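PDB 3MT1: putative carboxynorspermidine decarboxylase protein from Sinorhizobium meliloti, which probably catalyses the pyridoxal phosphate-dependent decarboxylation of carboxynorspermidine and carboxyspermidine to norspermidine and spermidine. Local coordinates for residues T4-M18 and A234-V246. Residues are numbered along the deposited sequence; the frame is centred on the assembly and turned at random.
Sequences TPYYLIDKAKLTRNM and ASITKSTTLEVTV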
loop_
_atom_site.group_PDB
_atom_site.type_symbol
_atom_site.label_atom_id
_atom_site.label_comp_id
_atom_site.label_asym_id
_atom_site.label_seq_id
_atom_site.Cartn_x
_atom_site.Cartn_y
_atom_site.Cartn_z
ATOM N N THR B 4 6.655 -14.882 -13.242
ATOM C CA THR B 4 6.985 -13.808 -12.345
ATOM C C THR B 4 5.863 -12.766 -12.408
ATOM O O THR B 4 5.093 -12.754 -13.339
ATOM C CB THR B 4 8.375 -13.207 -12.622
ATOM O OG1 THR B 4 8.471 -12.833 -13.985
ATOM C CG2 THR B 4 9.432 -14.216 -12.325
ATOM N N PRO B 5 5.734 -11.928 -11.382
ATOM C CA PRO B 5 6.486 -11.958 -10.147
ATOM C C PRO B 5 5.875 -12.952 -9.180
ATOM O O PRO B 5 4.668 -13.248 -9.260
ATOM C CB PRO B 5 6.304 -10.533 -9.605
ATOM C CG PRO B 5 4.973 -10.100 -10.089
ATOM C CD PRO B 5 4.852 -10.743 -11.468
ATOM N N TYR B 6 6.692 -13.465 -8.275
ATOM C CA TYR B 6 6.191 -14.193 -7.125
ATOM C C TYR B 6 7.160 -14.037 -5.931
ATOM O O TYR B 6 8.366 -13.759 -6.123
ATOM C CB TYR B 6 5.939 -15.674 -7.461
ATOM C CG TYR B 6 7.116 -16.388 -8.089
ATOM C CD1 TYR B 6 8.068 -17.032 -7.308
ATOM C CD2 TYR B 6 7.273 -16.430 -9.469
ATOM C CE1 TYR B 6 9.149 -17.704 -7.894
ATOM C CE2 TYR B 6 8.351 -17.088 -10.052
ATOM C CZ TYR B 6 9.287 -17.712 -9.255
ATOM O OH TYR B 6 10.351 -18.354 -9.838
ATOM N N TYR B 7 6.612 -14.170 -4.717
ATOM C CA TYR B 7 7.407 -14.195 -3.506
ATOM C C TYR B 7 7.744 -15.647 -3.277
ATOM O O TYR B 7 6.833 -16.492 -3.246
ATOM C CB TYR B 7 6.588 -13.706 -2.313
ATOM C CG TYR B 7 6.040 -12.287 -2.373
ATOM C CD1 TYR B 7 4.692 -12.059 -2.675
ATOM C CD2 TYR B 7 6.839 -11.186 -2.045
ATOM C CE1 TYR B 7 4.160 -10.766 -2.716
ATOM C CE2 TYR B 7 6.325 -9.875 -2.072
ATOM C CZ TYR B 7 4.974 -9.671 -2.412
ATOM O OH TYR B 7 4.420 -8.392 -2.457
ATOM N N LEU B 8 9.023 -15.971 -3.097
ATOM C CA LEU B 8 9.402 -17.379 -2.924
ATOM C C LEU B 8 9.891 -17.611 -1.514
ATOM O O LEU B 8 10.929 -17.099 -1.107
ATOM C CB LEU B 8 10.467 -17.773 -3.940
ATOM C CG LEU B 8 10.974 -19.220 -3.982
ATOM C CD1 LEU B 8 9.873 -20.187 -4.058
ATOM C CD2 LEU B 8 11.907 -19.453 -5.190
ATOM N N ILE B 9 9.129 -18.353 -0.744
ATOM C CA ILE B 9 9.536 -18.619 0.600
ATOM C C ILE B 9 10.351 -19.901 0.627
ATOM O O ILE B 9 9.848 -20.972 0.294
ATOM C CB ILE B 9 8.334 -18.723 1.528
ATOM C CG1 ILE B 9 7.586 -17.373 1.566
ATOM C CG2 ILE B 9 8.776 -19.218 2.934
ATOM C CD1 ILE B 9 6.099 -17.518 1.986
ATOM N N ASP B 10 11.620 -19.768 1.004
ATOM C CA ASP B 10 12.512 -20.906 1.061
ATOM C C ASP B 10 12.310 -21.726 2.357
ATOM O O ASP B 10 12.718 -21.313 3.449
ATOM C CB ASP B 10 13.994 -20.481 0.881
ATOM C CG ASP B 10 14.950 -21.684 0.847
ATOM O OD1 ASP B 10 15.476 -22.020 -0.252
ATOM O OD2 ASP B 10 15.152 -22.334 1.922
ATOM N N LYS B 11 11.728 -22.912 2.201
ATOM C CA LYS B 11 11.445 -23.764 3.329
ATOM C C LYS B 11 12.688 -23.991 4.236
ATOM O O LYS B 11 12.609 -23.865 5.469
ATOM C CB LYS B 11 10.865 -25.093 2.852
ATOM C CG LYS B 11 10.072 -25.744 3.927
ATOM C CD LYS B 11 9.886 -27.171 3.720
ATOM C CE LYS B 11 9.182 -27.747 4.936
ATOM N NZ LYS B 11 9.261 -29.226 4.947
ATOM N N ALA B 12 13.828 -24.319 3.635
ATOM C CA ALA B 12 15.039 -24.582 4.429
ATOM C C ALA B 12 15.583 -23.357 5.218
ATOM O O ALA B 12 16.071 -23.516 6.332
ATOM C CB ALA B 12 16.135 -25.210 3.567
ATOM N N LYS B 13 15.493 -22.160 4.636
ATOM C CA LYS B 13 15.977 -20.943 5.284
ATOM C C LYS B 13 15.053 -20.455 6.386
ATOM O O LYS B 13 15.513 -19.937 7.418
ATOM C CB LYS B 13 16.205 -19.831 4.274
ATOM C CG LYS B 13 17.450 -20.084 3.479
ATOM C CD LYS B 13 17.565 -19.094 2.338
ATOM C CE LYS B 13 18.684 -19.491 1.435
ATOM N NZ LYS B 13 18.414 -18.785 0.182
ATOM N N LEU B 14 13.759 -20.623 6.164
ATOM C CA LEU B 14 12.800 -20.312 7.181
ATOM C C LEU B 14 13.064 -21.224 8.369
ATOM O O LEU B 14 13.176 -20.744 9.486
ATOM C CB LEU B 14 11.373 -20.472 6.658
ATOM C CG LEU B 14 10.210 -20.223 7.630
ATOM C CD1 LEU B 14 10.191 -18.796 8.260
ATOM C CD2 LEU B 14 8.940 -20.384 6.872
ATOM N N THR B 15 13.200 -22.525 8.127
ATOM C CA THR B 15 13.509 -23.474 9.193
ATOM C C THR B 15 14.768 -23.129 9.984
ATOM O O THR B 15 14.758 -23.236 11.209
ATOM C CB THR B 15 13.630 -24.887 8.649
ATOM O OG1 THR B 15 12.377 -25.252 8.088
ATOM C CG2 THR B 15 14.016 -25.872 9.737
ATOM N N ARG B 16 15.840 -22.735 9.289
ATOM C CA ARG B 16 17.060 -22.241 9.939
ATOM C C ARG B 16 16.646 -21.227 11.020
ATOM O O ARG B 16 17.026 -21.377 12.161
ATOM C CB ARG B 16 18.033 -21.680 8.875
ATOM C CG ARG B 16 19.350 -20.981 9.312
ATOM C CD ARG B 16 19.650 -19.782 8.357
ATOM N NE ARG B 16 18.367 -19.090 8.054
ATOM C CZ ARG B 16 18.173 -18.054 7.228
ATOM N NH1 ARG B 16 19.171 -17.498 6.555
ATOM N NH2 ARG B 16 16.943 -17.567 7.083
ATOM N N ASN B 17 15.785 -20.262 10.683
ATOM C CA ASN B 17 15.333 -19.242 11.636
ATOM C C ASN B 17 14.549 -19.845 12.772
ATOM O O ASN B 17 14.681 -19.442 13.928
ATOM C CB ASN B 17 14.434 -18.197 10.968
ATOM C CG ASN B 17 15.174 -17.292 10.017
ATOM O OD1 ASN B 17 16.408 -17.272 9.971
ATOM N ND2 ASN B 17 14.416 -16.529 9.237
HETATM N N MSE B 18 13.710 -20.801 12.427
HETATM C CA MSE B 18 12.856 -21.397 13.392
HETATM C C MSE B 18 13.685 -22.132 14.433
HETATM O O MSE B 18 13.409 -22.040 15.611
HETATM C CB MSE B 18 11.873 -22.297 12.681
HETATM C CG MSE B 18 10.801 -21.487 11.926
HETATM SE SE MSE B 18 9.700 -20.403 13.144
HETATM C CE MSE B 18 10.341 -18.595 12.724
ATOM N N ALA B 234 12.676 -10.894 12.737
ATOM C CA ALA B 234 13.654 -11.930 13.041
ATOM C C ALA B 234 13.200 -13.377 12.703
ATOM O O ALA B 234 14.024 -14.285 12.531
ATOM C CB ALA B 234 14.130 -11.810 14.472
ATOM N N SER B 235 11.896 -13.601 12.599
ATOM C CA SER B 235 11.392 -14.909 12.193
ATOM C C SER B 235 11.664 -15.226 10.727
ATOM O O SER B 235 11.827 -16.389 10.343
ATOM C CB SER B 235 9.880 -14.952 12.405
ATOM O OG SER B 235 9.591 -14.604 13.738
ATOM N N ILE B 236 11.726 -14.175 9.924
ATOM C CA ILE B 236 11.490 -14.304 8.517
ATOM C C ILE B 236 12.671 -13.783 7.683
ATOM O O ILE B 236 12.660 -13.851 6.450
ATOM C CB ILE B 236 10.137 -13.626 8.220
ATOM C CG1 ILE B 236 9.258 -14.575 7.486
ATOM C CG2 ILE B 236 10.204 -12.191 7.636
ATOM C CD1 ILE B 236 8.546 -15.471 8.432
ATOM N N THR B 237 13.673 -13.273 8.404
ATOM C CA THR B 237 14.874 -12.662 7.867
ATOM C C THR B 237 15.536 -13.569 6.826
ATOM O O THR B 237 15.730 -14.760 7.062
ATOM C CB THR B 237 15.851 -12.274 9.046
ATOM O OG1 THR B 237 16.788 -11.265 8.635
ATOM C CG2 THR B 237 16.619 -13.480 9.590
ATOM N N LYS B 238 15.851 -13.008 5.659
ATOM C CA LYS B 238 16.625 -13.719 4.613
ATOM C C LYS B 238 15.999 -15.041 4.152
ATOM O O LYS B 238 16.683 -15.893 3.570
ATOM C CB LYS B 238 18.068 -13.969 5.090
ATOM C CG LYS B 238 18.865 -12.687 5.314
ATOM C CD LYS B 238 20.188 -13.001 5.988
ATOM C CE LYS B 238 20.374 -12.140 7.264
ATOM N NZ LYS B 238 20.487 -10.663 6.973
ATOM N N SER B 239 14.713 -15.218 4.417
ATOM C CA SER B 239 14.073 -16.478 4.122
ATOM C C SER B 239 13.427 -16.465 2.774
ATOM O O SER B 239 13.217 -17.533 2.187
ATOM C CB SER B 239 12.989 -16.813 5.136
ATOM O OG SER B 239 11.798 -16.114 4.805
ATOM N N THR B 240 13.077 -15.270 2.303
ATOM C CA THR B 240 12.179 -15.140 1.171
ATOM C C THR B 240 12.727 -14.179 0.122
ATOM O O THR B 240 13.325 -13.185 0.456
ATOM C CB THR B 240 10.812 -14.632 1.679
ATOM O OG1 THR B 240 10.316 -15.534 2.692
ATOM C CG2 THR B 240 9.773 -14.479 0.543
ATOM N N THR B 241 12.481 -14.471 -1.153
ATOM C CA THR B 241 12.848 -13.561 -2.240
ATOM C C THR B 241 11.618 -13.116 -3.038
ATOM O O THR B 241 10.583 -13.803 -3.028
ATOM C CB THR B 241 13.835 -14.225 -3.203
ATOM O OG1 THR B 241 13.288 -15.491 -3.622
ATOM C CG2 THR B 241 15.224 -14.455 -2.519
ATOM N N LEU B 242 11.724 -11.965 -3.714
ATOM C CA LEU B 242 10.744 -11.584 -4.727
ATOM C C LEU B 242 11.364 -11.806 -6.124
ATOM O O LEU B 242 12.271 -11.076 -6.513
ATOM C CB LEU B 242 10.259 -10.117 -4.545
ATOM C CG LEU B 242 9.337 -9.499 -5.622
ATOM C CD1 LEU B 242 8.066 -10.337 -5.892
ATOM C CD2 LEU B 242 8.990 -7.979 -5.394
ATOM N N GLU B 243 10.863 -12.796 -6.865
ATOM C CA GLU B 243 11.364 -13.120 -8.192
ATOM C C GLU B 243 10.764 -12.269 -9.322
ATOM O O GLU B 243 9.540 -12.238 -9.481
ATOM C CB GLU B 243 11.113 -14.601 -8.458
ATOM C CG GLU B 243 11.716 -15.519 -7.383
ATOM C CD GLU B 243 13.238 -15.387 -7.245
ATOM O OE1 GLU B 243 13.971 -15.292 -8.277
ATOM O OE2 GLU B 243 13.710 -15.385 -6.089
ATOM N N VAL B 244 11.601 -11.591 -10.110
ATOM C CA VAL B 244 11.092 -10.757 -11.222
ATOM C C VAL B 244 11.863 -10.949 -12.560
ATOM O O VAL B 244 12.962 -11.512 -12.584
ATOM C CB VAL B 244 11.062 -9.228 -10.893
ATOM C CG1 VAL B 244 10.291 -8.940 -9.608
ATOM C CG2 VAL B 244 12.483 -8.658 -10.812
ATOM N N THR B 245 11.274 -10.457 -13.651
ATOM C CA THR B 245 11.833 -10.561 -14.965
ATOM C C THR B 245 12.058 -9.154 -15.466
ATOM O O THR B 245 11.306 -8.255 -15.122
ATOM C CB THR B 245 10.873 -11.328 -15.920
ATOM O OG1 THR B 245 10.675 -12.653 -15.424
ATOM C CG2 THR B 245 11.468 -11.480 -17.278
ATOM N N VAL B 246 13.096 -8.965 -16.286
ATOM C CA VAL B 246 13.294 -7.692 -16.985
ATOM C C VAL B 246 12.408 -7.696 -18.207
ATOM O O VAL B 246 12.321 -8.702 -18.906
ATOM C CB VAL B 246 14.745 -7.496 -17.385
ATOM C CG1 VAL B 246 14.916 -6.306 -18.334
ATOM C CG2 VAL B 246 15.596 -7.335 -16.126
HETATM O O HOH W 1 13.464 -17.646 -1.558
#
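Asn17 reaches from helix 11-28 into the turn that leads to strand 240-251, and its ND2 serves two backbone carbonyls. Toward Thr237 O the bond of 3.1 Å is almost straight (174°), lying in the amide plane and on a carbonyl lone pair; Ser235 O, 2.8 Å from ND2, is approached from above its carbonyl plane. With CG beside the backbone N (chi1 -70°), ND2 faces both oxygens, which a short side chain with two N-H groups can serve at once. A leucine in its place would probably leave Ser235 O without this donor and Thr237 O with little more than a weak bond from Arg16 NH2, tying the turn less firmly to the helix. Leu14 suits an apolar spot, its CD1 packing beside Ile236 CD1 (3.7 Å).

Further along, strands 6-10 and 240-246 pair antiparallel, Leu8 N donating to Thr241 O at 2.7 Å. Tyr6 CG lies between the backbone N and the carbonyl carbon (chi1 53°), which swings the ring across to Glu243, whose CB sits over one face in a CH-pi contact, 3.8 Å from the centroid. Glutamate suits both needs: methylenes for the ring, and a carboxylate whose OE2 accepts from Thr241 OG1 (2.5 Å) while OE1 forms a salt bridge with Arg315 and a hydrogen bond with Ser317. At the far end Thr245 OG1 donates to Thr4 OG1, which also bonds Asp260.

Two chain crossings between beta domain and eight-stranded parallel barrel thus meet, strand 6-10 into helix 11-28 and helix 233-236 into strand 240-251, in the two-domain fold type III of class-II Orn/Lys/Arg decarboxylases.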